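Local coordinates for Rio2 kinase (Chaetomium thermophilum, PDB 4GYI), which binds ADP and magnesium as an atypical RIO-type protein kinase with an ATPase-dependent role on the maturing pre-40S ribosomal subunit, and probably phosphorylates serine or threonine, at residues I281-F284 against F285-F289; L226-G229 against D230-E233; A244-P247 against S248-T251; V204-P207 against A208-Y211. All coordinates share one frame; numbering follows the deposited sequence.

Contact 1 (I281-F284 against F285-F289)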
loop_
_atom_site.group_PDB
_atom_site.type_symbol
_atom_site.label_atom_id
_atom_site.label_comp_id
_atom_site.label_asym_id
_atom_site.label_seq_id
_atom_site.Cartn_x
_atom_site.Cartn_y
_atom_site.Cartn_z
ATOM N N ILE A 281 4.958 18.690 -9.380
ATOM C CA ILE A 281 3.763 19.367 -9.869
ATOM C C ILE A 281 4.092 20.415 -10.947
ATOM O O ILE A 281 3.511 20.394 -12.039
ATOM C CB ILE A 281 3.001 20.030 -8.709
ATOM C CG1 ILE A 281 2.456 18.958 -7.755
ATOM C CG2 ILE A 281 1.889 20.915 -9.226
ATOM C CD1 ILE A 281 1.724 17.850 -8.455
ATOM N N LYS A 282 5.028 21.320 -10.651
ATOM C CA LYS A 282 5.420 22.344 -11.621
ATOM C C LYS A 282 5.911 21.712 -12.923
ATOM O O LYS A 282 5.488 22.112 -14.006
ATOM C CB LYS A 282 6.515 23.263 -11.059
ATOM C CG LYS A 282 6.046 24.151 -9.923
ATOM C CD LYS A 282 7.166 25.110 -9.483
ATOM C CE LYS A 282 6.753 25.901 -8.246
ATOM N NZ LYS A 282 7.773 26.864 -7.736
ATOM N N ARG A 283 6.808 20.732 -12.818
ATOM C CA ARG A 283 7.303 20.027 -14.005
ATOM C C ARG A 283 6.147 19.503 -14.856
ATOM O O ARG A 283 6.075 19.787 -16.048
ATOM C CB ARG A 283 8.205 18.859 -13.622
ATOM C CG ARG A 283 9.693 19.156 -13.607
ATOM C CD ARG A 283 10.467 17.845 -13.494
ATOM N NE ARG A 283 9.975 16.867 -14.461
ATOM C CZ ARG A 283 10.650 16.465 -15.533
ATOM N NH1 ARG A 283 11.867 16.937 -15.771
ATOM N NH2 ARG A 283 10.115 15.578 -16.362
ATOM N N PHE A 284 5.241 18.751 -14.232
ATOM C CA PHE A 284 4.106 18.193 -14.949
ATOM C C PHE A 284 3.275 19.277 -15.642
ATOM O O PHE A 284 2.988 19.183 -16.837
ATOM C CB PHE A 284 3.218 17.352 -14.029
ATOM C CG PHE A 284 1.995 16.825 -14.715
ATOM C CD1 PHE A 284 2.088 15.749 -15.585
ATOM C CD2 PHE A 284 0.760 17.435 -14.525
ATOM C CE1 PHE A 284 0.962 15.260 -16.235
ATOM C CE2 PHE A 284 -0.365 16.975 -15.175
ATOM C CZ PHE A 284 -0.271 15.870 -16.023
ATOM N N PHE A 285 2.927 20.320 -14.902
ATOM C CA PHE A 285 2.162 21.422 -15.466
ATOM C C PHE A 285 2.898 22.162 -16.562
ATOM O O PHE A 285 2.283 22.798 -17.405
ATOM C CB PHE A 285 1.697 22.380 -14.377
ATOM C CG PHE A 285 0.421 21.945 -13.737
ATOM C CD1 PHE A 285 -0.749 22.633 -13.958
ATOM C CD2 PHE A 285 0.384 20.794 -12.965
ATOM C CE1 PHE A 285 -1.935 22.204 -13.384
ATOM C CE2 PHE A 285 -0.793 20.369 -12.389
ATOM C CZ PHE A 285 -1.951 21.070 -12.600
ATOM N N GLU A 286 4.215 22.054 -16.572
ATOM C CA GLU A 286 4.978 22.748 -17.585
ATOM C C GLU A 286 4.982 21.917 -18.861
ATOM O O GLU A 286 4.722 22.441 -19.944
ATOM C CB GLU A 286 6.393 23.039 -17.091
ATOM C CG GLU A 286 7.093 24.158 -17.827
ATOM C CD GLU A 286 7.585 23.742 -19.197
ATOM O OE1 GLU A 286 7.841 22.532 -19.391
ATOM O OE2 GLU A 286 7.715 24.624 -20.080
ATOM N N ARG A 287 5.260 20.620 -18.743
ATOM C CA ARG A 287 5.323 19.772 -19.933
ATOM C C ARG A 287 3.951 19.386 -20.509
ATOM O O ARG A 287 3.798 19.281 -21.727
ATOM C CB ARG A 287 6.221 18.541 -19.722
ATOM C CG ARG A 287 6.014 17.813 -18.412
ATOM C CD ARG A 287 6.962 16.618 -18.261
ATOM N NE ARG A 287 6.881 16.005 -16.930
ATOM C CZ ARG A 287 6.038 15.030 -16.589
ATOM N NH1 ARG A 287 5.184 14.537 -17.477
ATOM N NH2 ARG A 287 6.047 14.543 -15.355
ATOM N N ARG A 288 2.955 19.201 -19.644
ATOM C CA ARG A 288 1.635 18.742 -20.094
ATOM C C ARG A 288 0.682 19.864 -20.542
ATOM O O ARG A 288 -0.014 19.722 -21.548
ATOM C CB ARG A 288 0.985 17.838 -19.033
ATOM C CG ARG A 288 -0.483 17.485 -19.284
ATOM C CD ARG A 288 -0.711 16.646 -20.538
ATOM N NE ARG A 288 -2.141 16.388 -20.744
ATOM C CZ ARG A 288 -2.930 17.068 -21.581
ATOM N NH1 ARG A 288 -2.440 18.057 -22.322
ATOM N NH2 ARG A 288 -4.215 16.754 -21.682
ATOM N N PHE A 289 0.650 20.976 -19.813
ATOM C CA PHE A 289 -0.252 22.076 -20.178
ATOM C C PHE A 289 0.483 23.368 -20.537
ATOM O O PHE A 289 -0.151 24.396 -20.773
ATOM C CB PHE A 289 -1.246 22.368 -19.054
ATOM C CG PHE A 289 -1.903 21.143 -18.487
ATOM C CD1 PHE A 289 -2.831 20.429 -19.228
ATOM C CD2 PHE A 289 -1.598 20.712 -17.211
ATOM C CE1 PHE A 289 -3.436 19.312 -18.706
ATOM C CE2 PHE A 289 -2.198 19.603 -16.681
ATOM C CZ PHE A 289 -3.114 18.891 -17.430
#
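F284 and R288 sit one turn apart on the same face of a helix. CB of R288 lies over one face of the F284 ring, 4.0 Å from its centroid, a CH-pi contact. CG of F284 is anti to the backbone N (chi1 177°), which swings the ring along the helix toward its C-terminal end. There the ring edge turns to the face of F285 in an offset edge-to-face pair, with centroids 5.8 Å apart. The F289 ring meets F284 obliquely, with CE2 of F284 3.5 Å from CE2 of F289. The three rings form an aromatic cluster.

N of F285 hydrogen-bonds to O of I281 at 2.9 Å, and N of R288 to O of F284 at 2.8 Å, the i to i+4 pattern of the helix. O of R283 accepts from both N of E286 and N of R287. N of E286 also makes a weak bond to O of K282.

The guanidinium groups of R283 and R287 come close, NH2 of R283 being 3.3 Å from NE of R287. These like charges do not bond. R287 has its mate in E233, a salt bridge, and R288 gives NH2 to O of V201. NZ of K282 is held by O of G297.

Cutting F284 back to an alanine is likely to open a gap beside R288 and F289 and leave the aromatic cluster without one of its three rings.

Helix 270-289 packs here against helix 207-223, where F285 touches L210, Y211 and L214. I281 and F284 face the loop after strand 226-227, on F231 and E233.

Contact 2 (L226-G229 against D230-E233)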
loop_
_atom_site.group_PDB
_atom_site.type_symbol
_atom_site.label_atom_id
_atom_site.label_comp_id
_atom_site.label_asym_id
_atom_site.label_seq_id
_atom_site.Cartn_x
_atom_site.Cartn_y
_atom_site.Cartn_z
ATOM N N LEU A 226 2.460 16.932 7.580
ATOM C CA LEU A 226 2.790 15.891 6.608
ATOM C C LEU A 226 3.370 16.385 5.281
ATOM O O LEU A 226 3.051 17.487 4.799
ATOM C CB LEU A 226 1.563 15.040 6.318
ATOM C CG LEU A 226 1.098 14.176 7.487
ATOM C CD1 LEU A 226 -0.247 13.579 7.171
ATOM C CD2 LEU A 226 2.121 13.086 7.773
ATOM N N ILE A 227 4.224 15.538 4.707
ATOM C CA ILE A 227 4.711 15.697 3.354
ATOM C C ILE A 227 4.483 14.362 2.656
ATOM O O ILE A 227 4.922 13.310 3.146
ATOM C CB ILE A 227 6.200 15.990 3.352
ATOM C CG1 ILE A 227 6.469 17.361 3.966
ATOM C CG2 ILE A 227 6.766 15.899 1.944
ATOM C CD1 ILE A 227 7.917 17.575 4.262
ATOM N N HIS A 228 3.792 14.401 1.524
ATOM C CA HIS A 228 3.358 13.184 0.835
ATOM C C HIS A 228 4.550 12.342 0.396
ATOM O O HIS A 228 4.610 11.152 0.698
ATOM C CB HIS A 228 2.458 13.535 -0.352
ATOM C CG HIS A 228 1.908 12.342 -1.074
ATOM N ND1 HIS A 228 2.651 11.616 -1.981
ATOM C CD2 HIS A 228 0.678 11.777 -1.056
ATOM C CE1 HIS A 228 1.908 10.639 -2.471
ATOM N NE2 HIS A 228 0.704 10.715 -1.932
ATOM N N GLY A 229 5.515 12.975 -0.270
ATOM C CA GLY A 229 6.772 12.323 -0.614
ATOM C C GLY A 229 6.768 11.637 -1.978
ATOM O O GLY A 229 7.816 11.234 -2.479
ATOM N N ASP A 230 5.594 11.493 -2.584
ATOM C CA ASP A 230 5.525 10.936 -3.936
ATOM C C ASP A 230 4.344 11.585 -4.671
ATOM O O ASP A 230 3.516 10.913 -5.287
ATOM C CB ASP A 230 5.402 9.409 -3.858
ATOM C CG ASP A 230 5.615 8.737 -5.195
ATOM O OD1 ASP A 230 6.198 9.393 -6.089
ATOM O OD2 ASP A 230 5.187 7.565 -5.350
ATOM N N PHE A 231 4.277 12.913 -4.567
ATOM C CA PHE A 231 3.135 13.693 -5.006
ATOM C C PHE A 231 3.357 14.027 -6.473
ATOM O O PHE A 231 4.110 14.935 -6.808
ATOM C CB PHE A 231 3.027 14.970 -4.148
ATOM C CG PHE A 231 1.675 15.658 -4.203
ATOM C CD1 PHE A 231 0.686 15.353 -3.281
ATOM C CD2 PHE A 231 1.413 16.642 -5.145
ATOM C CE1 PHE A 231 -0.554 15.999 -3.312
ATOM C CE2 PHE A 231 0.183 17.288 -5.185
ATOM C CZ PHE A 231 -0.809 16.963 -4.263
ATOM N N ASN A 232 2.717 13.259 -7.345
ATOM C CA ASN A 232 2.912 13.394 -8.776
ATOM C C ASN A 232 1.668 12.918 -9.511
ATOM O O ASN A 232 0.661 12.606 -8.886
ATOM C CB ASN A 232 4.164 12.638 -9.229
ATOM C CG ASN A 232 4.112 11.169 -8.886
ATOM O OD1 ASN A 232 3.107 10.503 -9.118
ATOM N ND2 ASN A 232 5.192 10.656 -8.311
ATOM N N GLU A 233 1.747 12.857 -10.833
ATOM C CA GLU A 233 0.560 12.711 -11.661
ATOM C C GLU A 233 0.017 11.274 -11.657
ATOM O O GLU A 233 -1.023 11.003 -12.256
ATOM C CB GLU A 233 0.835 13.188 -13.094
ATOM C CG GLU A 233 1.886 12.348 -13.856
ATOM C CD GLU A 233 3.309 12.883 -13.702
ATOM O OE1 GLU A 233 3.557 13.700 -12.782
ATOM O OE2 GLU A 233 4.179 12.494 -14.512
HETATM O O HOH W 1 9.117 9.974 -5.068
#
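H228 and F231 make the tight side of this turn. An edge of the F231 ring points at the face of the H228 imidazole, with centroids 5.6 Å apart and planes at 82°. CD1 of F231 comes to 3.9 Å from CG of H228. A chi1 of -177° at H228 turns the imidazole forward, toward the chain that follows. Its ND1 then accepts from N of D230 at 3.0 Å, close to the ring plane. NE2, on the far side of the ring, is bonded to O of I257. Both ring nitrogens therefore have partners, and these fix the ring's rotation.

The sequence H228-G229-D230 opens the catalytic loop of the protein kinase fold, and D230 stands where the catalytic aspartate of kinases is found. Its side chain is about 5 Å from the bound magnesium, which is held by N235 and the phosphorylated D258. O of D230 is hydrogen-bonded to ND2 of N235. G229 has a positive phi of 91°, where a side chain would jam against the preceding carbonyl. Its N and the N of F231 are both held by D277 of helix 270-289.

The other side of the turn is polar and hydrated, though still buried. A water donates to O of G229 at 3.2 Å and to OD1 of D230 at 3.1 Å, bridging the two residues. O of G229 also accepts from R276, and OD2 of D230 is salt-bridged to R343.

Contact 3 (A244-P247 against S248-T251)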
loop_
_atom_site.group_PDB
_atom_site.type_symbol
_atom_site.label_atom_id
_atom_site.label_comp_id
_atom_site.label_asym_id
_atom_site.label_seq_id
_atom_site.Cartn_x
_atom_site.Cartn_y
_atom_site.Cartn_z
ATOM N N ALA A 244 -23.933 21.597 -13.419
ATOM C CA ALA A 244 -25.395 21.583 -13.469
ATOM C C ALA A 244 -25.976 22.526 -14.508
ATOM O O ALA A 244 -26.989 22.208 -15.135
ATOM C CB ALA A 244 -25.977 21.902 -12.097
ATOM N N GLU A 245 -25.343 23.684 -14.685
ATOM C CA GLU A 245 -25.894 24.718 -15.567
ATOM C C GLU A 245 -25.491 24.561 -17.029
ATOM O O GLU A 245 -26.339 24.654 -17.919
ATOM C CB GLU A 245 -25.564 26.124 -15.065
ATOM C CG GLU A 245 -26.765 26.835 -14.492
ATOM C CD GLU A 245 -26.667 28.332 -14.624
ATOM O OE1 GLU A 245 -25.614 28.886 -14.251
ATOM O OE2 GLU A 245 -27.639 28.949 -15.117
ATOM N N ASP A 246 -24.203 24.339 -17.287
ATOM C CA ASP A 246 -23.807 23.906 -18.626
ATOM C C ASP A 246 -22.757 22.796 -18.610
ATOM O O ASP A 246 -21.737 22.881 -17.914
ATOM C CB ASP A 246 -23.467 25.080 -19.568
ATOM C CG ASP A 246 -22.013 25.485 -19.523
ATOM O OD1 ASP A 246 -21.483 25.689 -18.411
ATOM O OD2 ASP A 246 -21.407 25.612 -20.610
ATOM N N PRO A 247 -23.033 21.727 -19.364
ATOM C CA PRO A 247 -22.250 20.489 -19.317
ATOM C C PRO A 247 -20.933 20.582 -20.089
ATOM O O PRO A 247 -20.073 19.715 -19.928
ATOM C CB PRO A 247 -23.192 19.470 -19.949
ATOM C CG PRO A 247 -23.989 20.274 -20.931
ATOM C CD PRO A 247 -24.147 21.646 -20.325
ATOM N N SER A 248 -20.784 21.618 -20.908
ATOM C CA SER A 248 -19.511 21.906 -21.560
ATOM C C SER A 248 -18.386 22.080 -20.538
ATOM O O SER A 248 -17.272 21.603 -20.749
ATOM C CB SER A 248 -19.618 23.168 -22.421
ATOM O OG SER A 248 -19.061 24.292 -21.752
ATOM N N SER A 249 -18.672 22.763 -19.431
ATOM C CA SER A 249 -17.655 22.972 -18.399
ATOM C C SER A 249 -17.561 21.782 -17.453
ATOM O O SER A 249 -18.566 21.225 -17.024
ATOM C CB SER A 249 -17.916 24.252 -17.613
ATOM O OG SER A 249 -19.150 24.178 -16.928
ATOM N N ILE A 250 -16.336 21.389 -17.140
ATOM C CA ILE A 250 -16.095 20.228 -16.310
ATOM C C ILE A 250 -15.349 20.712 -15.087
ATOM O O ILE A 250 -14.300 21.340 -15.212
ATOM C CB ILE A 250 -15.231 19.205 -17.076
ATOM C CG1 ILE A 250 -15.788 19.006 -18.496
ATOM C CG2 ILE A 250 -15.116 17.885 -16.324
ATOM C CD1 ILE A 250 -17.157 18.360 -18.547
ATOM N N THR A 251 -15.895 20.454 -13.903
ATOM C CA THR A 251 -15.165 20.742 -12.675
ATOM C C THR A 251 -14.286 19.550 -12.332
ATOM O O THR A 251 -14.709 18.390 -12.434
ATOM C CB THR A 251 -16.091 21.078 -11.489
ATOM O OG1 THR A 251 -16.814 19.909 -11.093
ATOM C CG2 THR A 251 -17.068 22.170 -11.871
#
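The carboxylate of D246 faces the hydroxyls of S248 and S249, two and three residues on. OG of S248 donates to OD2 of D246 at 2.9 Å. It comes from above the carboxylate plane, 40° out of it. OG of S249 lies near two acceptors of the same residue, 3.1 Å from O of D246 and 3.2 Å from OD1 of D246. N of S249 adds a weak bond of 3.4 Å to O of D246.

CG of D246 stands between its own backbone N and carbonyl carbon (chi1 90°). This turns the carboxylate forward over the turn, so that each oxygen faces a different serine. D246 to S249 make a beta turn with P247 at its second position, in the connection of a beta hairpin. The hairpin joins strand 236-242 to strand 250-256, antiparallel neighbours in the sheet. With an alanine in place of D246, the hydroxyl of S248 would probably lack its acceptor and that of S249 would lose one of its two.

The next shell is the backbone and the strands. P247 sits at the bend, and its O lies 3.5 Å from CD1 of I250. S249 pairs through its backbone with D243, and T251 with E241, which starts the hairpin ladder. P247 and I250 also rest on K242. The turn is on the surface, well away from the nucleotide.

Contact 4 (V204-P207 against A208-Y211)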
loop_
_atom_site.group_PDB
_atom_site.type_symbol
_atom_site.label_atom_id
_atom_site.label_comp_id
_atom_site.label_asym_id
_atom_site.label_seq_id
_atom_site.Cartn_x
_atom_site.Cartn_y
_atom_site.Cartn_z
ATOM N N VAL A 204 -7.655 19.818 -19.943
ATOM C CA VAL A 204 -7.825 20.809 -18.893
ATOM C C VAL A 204 -7.801 22.216 -19.487
ATOM O O VAL A 204 -6.740 22.739 -19.830
ATOM C CB VAL A 204 -6.746 20.680 -17.820
ATOM C CG1 VAL A 204 -6.921 21.761 -16.756
ATOM C CG2 VAL A 204 -6.788 19.291 -17.189
ATOM N N PRO A 205 -8.987 22.821 -19.642
ATOM C CA PRO A 205 -9.069 24.176 -20.197
ATOM C C PRO A 205 -8.490 25.229 -19.254
ATOM O O PRO A 205 -8.038 26.253 -19.744
ATOM C CB PRO A 205 -10.576 24.390 -20.379
ATOM C CG PRO A 205 -11.145 23.008 -20.470
ATOM C CD PRO A 205 -10.312 22.185 -19.539
ATOM N N ASP A 206 -8.495 24.973 -17.942
ATOM C CA ASP A 206 -7.975 25.921 -16.943
ATOM C C ASP A 206 -6.926 25.293 -16.011
ATOM O O ASP A 206 -7.226 24.934 -14.874
ATOM C CB ASP A 206 -9.129 26.495 -16.116
ATOM C CG ASP A 206 -8.687 27.614 -15.180
ATOM O OD1 ASP A 206 -7.562 28.137 -15.347
ATOM O OD2 ASP A 206 -9.483 27.980 -14.285
ATOM N N PRO A 207 -5.686 25.155 -16.495
ATOM C CA PRO A 207 -4.606 24.556 -15.703
ATOM C C PRO A 207 -4.353 25.301 -14.388
ATOM O O PRO A 207 -4.040 24.670 -13.381
ATOM C CB PRO A 207 -3.384 24.689 -16.618
ATOM C CG PRO A 207 -3.947 24.769 -17.994
ATOM C CD PRO A 207 -5.254 25.491 -17.863
ATOM N N ALA A 208 -4.505 26.621 -14.401
ATOM C CA ALA A 208 -4.181 27.448 -13.237
ATOM C C ALA A 208 -5.014 27.141 -12.000
ATOM O O ALA A 208 -4.513 27.229 -10.876
ATOM C CB ALA A 208 -4.285 28.945 -13.593
ATOM N N SER A 209 -6.286 26.806 -12.206
ATOM C CA SER A 209 -7.164 26.428 -11.103
ATOM C C SER A 209 -6.748 25.102 -10.511
ATOM O O SER A 209 -6.690 24.950 -9.297
ATOM C CB SER A 209 -8.609 26.309 -11.581
ATOM O OG SER A 209 -9.172 27.588 -11.803
ATOM N N LEU A 210 -6.491 24.128 -11.375
ATOM C CA LEU A 210 -6.100 22.808 -10.905
ATOM C C LEU A 210 -4.752 22.898 -10.176
ATOM O O LEU A 210 -4.591 22.327 -9.100
ATOM C CB LEU A 210 -6.062 21.802 -12.061
ATOM C CG LEU A 210 -5.579 20.386 -11.717
ATOM C CD1 LEU A 210 -6.451 19.748 -10.631
ATOM C CD2 LEU A 210 -5.508 19.495 -12.962
ATOM N N TYR A 211 -3.806 23.631 -10.765
ATOM C CA TYR A 211 -2.512 23.867 -10.146
ATOM C C TYR A 211 -2.672 24.468 -8.760
ATOM O O TYR A 211 -2.071 23.987 -7.800
ATOM C CB TYR A 211 -1.666 24.784 -11.014
ATOM C CG TYR A 211 -0.331 25.181 -10.408
ATOM C CD1 TYR A 211 0.790 24.381 -10.567
ATOM C CD2 TYR A 211 -0.193 26.366 -9.693
ATOM C CE1 TYR A 211 2.013 24.750 -10.035
ATOM C CE2 TYR A 211 1.030 26.742 -9.158
ATOM C CZ TYR A 211 2.122 25.932 -9.336
ATOM O OH TYR A 211 3.329 26.293 -8.811
HETATM O O HOH W 2 -4.609 28.518 -16.944
#
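V204 approaches L210 loosely, with its CG2 4.4 Å from CD2 of L210. Its side chain also lies on F289 of helix 270-289. The chain then turns through P205 to D206, which carries the polar part of the contact. OD2 of D206 accepts from OG of S209 at 2.5 Å. The hydroxyl comes from above the carboxylate plane, 50° out of it. With chi1 at -173° the D206 carboxylate swings forward beside the first turn of the helix. O of D206 takes a weak bond from N of S209, 3.4 Å long.

D206 is the N-cap of helix 207-223. The helix belongs to the C-terminal lobe of the kinase domain. The negative carboxylate lies close to the helix start, where it would be expected to suit the dipole. A water accepts from N of A208 at 3.2 Å and gives a weak bond to OD1 of D206. This bridge provides for a first-turn N-H that has no carbonyl partner from the preceding turn.

P207 follows. As the first helical residue it has no N-H to satisfy, which suits a proline. Its carbonyl makes the first strong helical bond here, with N of Y211 at 2.8 Å and an N-H...O angle of 170°. The P207 ring packs on F289 and F291. Beyond it, Y211 lies against K282 and sets its ring against F291.

How the contacts relate
Contact 1 joins two of the others. It touches contact 2 through a salt bridge, NH2 of R287 to OE2 of E233 at 2.9 Å, and through CD1 of I281 on CD2 of F231 at 3.5 Å. On another side it meets contact 4, where CE1 of F285 is 3.2 Å from O of P207. The centres of contacts 1 and 4 are 11 Å apart. Contact 3 stands off, its nearest atoms about 6 Å from contact 4 and about 16 Å from contact 2. Contact 2 is closest to the active site: the side chain of D230 is about 6 Å from ADP, against about 12 Å for that of F284 in contact 1.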